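Local coordinates for protein beta-galactosidase (Bacteroides thetaiotaomicron, PDB 5MUJ) that probably acts as a glycoside hydrolase on the complex plant pectin rhamnogalacturonan II, whose chain B glycan it holds in a pocket, at residues T30-R33 with M34-Y38. Sequence-based numbering, arbitrary orientation.
Sequences TQER and MEQIY
Q36 brings its amide OE1 beside the aliphatic R33 CD, 3.7 Å away, within the capped first turns of helix 31-41, a short N-terminal helix packed on a five-bladed beta-propeller. The two side chains cross at about a right angle, with amide and guanidinium planes 75° apart; OE1 lies obliquely to the guanidinium. R33 reaches this position because its chain, after CG leaves anti to the backbone N, bends at chi2. At the nitrogen end of the same amide, NE2 lies 4.1 Å from E32 CG, a contact through the methylene. T30 is the N-cap: its OG1 accepts from R33 N at 3.0 Å. Backbone bonds from M34 N, E35 N, Q36 N and I37 N to the carbonyl oxygens four residues earlier, with N-H...O angles of 156 to 163°, fit an alpha-helix. The buried face is apolar, with M34 and I37 resting on F303 and A305 of strand 299-306, and I37 also on V282 and V284 of strand 282-290. E35, which touches W315 and H316, places CG beside its backbone N and 3.3 Å from Q31 O, the chain running on extended. M34 CG approaches T30 O, at 3.2 Å, before the selenomethionine chain bends at chi2 and chi3, carrying SE away from segment 30-33.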
loop_
_atom_site.group_PDB
_atom_site.type_symbol
_atom_site.label_atom_id
_atom_site.label_comp_id
_atom_site.label_asym_id
_atom_site.label_seq_id
_atom_site.Cartn_x
_atom_site.Cartn_y
_atom_site.Cartn_z
ATOM N N THR A 30 22.980 -10.915 3.406
ATOM C CA THR A 30 23.432 -12.308 3.177
ATOM C C THR A 30 22.249 -13.247 2.910
ATOM O O THR A 30 21.134 -12.970 3.356
ATOM C CB THR A 30 24.240 -12.903 4.360
ATOM O OG1 THR A 30 23.426 -12.974 5.547
ATOM C CG2 THR A 30 25.511 -12.096 4.640
ATOM N N GLN A 31 22.499 -14.351 2.199
ATOM C CA GLN A 31 21.441 -15.347 1.980
ATOM C C GLN A 31 20.914 -15.891 3.301
ATOM O O GLN A 31 19.706 -15.995 3.486
ATOM C CB GLN A 31 21.883 -16.486 1.065
ATOM C CG GLN A 31 21.702 -16.131 -0.410
ATOM C CD GLN A 31 22.071 -17.253 -1.364
ATOM O OE1 GLN A 31 22.481 -18.341 -0.951
ATOM N NE2 GLN A 31 21.921 -16.990 -2.660
ATOM N N GLU A 32 21.827 -16.187 4.218
ATOM C CA GLU A 32 21.474 -16.615 5.572
ATOM C C GLU A 32 20.532 -15.649 6.302
ATOM O O GLU A 32 19.559 -16.091 6.900
ATOM C CB GLU A 32 22.730 -16.823 6.413
ATOM C CG GLU A 32 22.480 -17.573 7.720
ATOM C CD GLU A 32 23.750 -17.828 8.511
ATOM O OE1 GLU A 32 24.793 -17.198 8.220
ATOM O OE2 GLU A 32 23.697 -18.668 9.434
ATOM N N ARG A 33 20.826 -14.350 6.265
ATOM C CA ARG A 33 19.981 -13.349 6.926
ATOM C C ARG A 33 18.645 -13.245 6.183
ATOM O O ARG A 33 17.595 -13.152 6.835
ATOM C CB ARG A 33 20.712 -12.000 7.055
ATOM C CG ARG A 33 19.934 -10.810 7.628
ATOM C CD ARG A 33 19.525 -11.002 9.087
ATOM N NE ARG A 33 19.196 -9.746 9.796
ATOM C CZ ARG A 33 18.387 -9.628 10.866
ATOM N NH1 ARG A 33 17.775 -10.686 11.392
ATOM N NH2 ARG A 33 18.172 -8.431 11.418
HETATM N N MSE A 34 18.659 -13.333 4.844
HETATM C CA MSE A 34 17.399 -13.336 4.055
HETATM C C MSE A 34 16.498 -14.509 4.437
HETATM O O MSE A 34 15.264 -14.358 4.595
HETATM C CB MSE A 34 17.681 -13.319 2.561
HETATM C CG MSE A 34 18.344 -12.026 2.071
HETATM SE SE MSE A 34 17.219 -10.446 2.358
HETATM C CE MSE A 34 15.840 -10.969 1.071
ATOM N N GLU A 35 17.110 -15.666 4.633
ATOM C CA GLU A 35 16.358 -16.858 5.098
ATOM C C GLU A 35 15.757 -16.715 6.505
ATOM O O GLU A 35 14.616 -17.147 6.734
ATOM C CB GLU A 35 17.236 -18.104 4.939
ATOM C CG GLU A 35 17.450 -18.421 3.460
ATOM C CD GLU A 35 18.544 -19.423 3.177
ATOM O OE1 GLU A 35 19.053 -20.033 4.117
ATOM O OE2 GLU A 35 18.896 -19.603 1.987
ATOM N N GLN A 36 16.494 -16.087 7.421
ATOM C CA GLN A 36 15.969 -15.788 8.761
ATOM C C GLN A 36 14.772 -14.827 8.701
ATOM O O GLN A 36 13.814 -15.002 9.436
ATOM C CB GLN A 36 17.046 -15.190 9.656
ATOM C CG GLN A 36 18.169 -16.154 10.020
ATOM C CD GLN A 36 19.367 -15.472 10.660
ATOM O OE1 GLN A 36 19.376 -14.256 10.868
ATOM N NE2 GLN A 36 20.395 -16.260 10.975
ATOM N N ILE A 37 14.859 -13.791 7.869
ATOM C CA ILE A 37 13.748 -12.825 7.683
ATOM C C ILE A 37 12.511 -13.541 7.134
ATOM O O ILE A 37 11.413 -13.358 7.658
ATOM C CB ILE A 37 14.144 -11.641 6.762
ATOM C CG1 ILE A 37 15.167 -10.775 7.497
ATOM C CG2 ILE A 37 12.913 -10.806 6.393
ATOM C CD1 ILE A 37 15.931 -9.824 6.595
ATOM N N TYR A 38 12.695 -14.398 6.127
ATOM C CA TYR A 38 11.580 -15.207 5.605
ATOM C C TYR A 38 10.867 -16.010 6.727
ATOM O O TYR A 38 9.653 -15.988 6.828
ATOM C CB TYR A 38 12.038 -16.136 4.451
ATOM C CG TYR A 38 10.969 -17.120 3.998
ATOM C CD1 TYR A 38 9.984 -16.764 3.097
ATOM C CD2 TYR A 38 10.964 -18.423 4.481
ATOM C CE1 TYR A 38 9.004 -17.674 2.695
ATOM C CE2 TYR A 38 10.004 -19.330 4.085
ATOM C CZ TYR A 38 9.031 -18.967 3.209
ATOM O OH TYR A 38 8.069 -19.844 2.810
#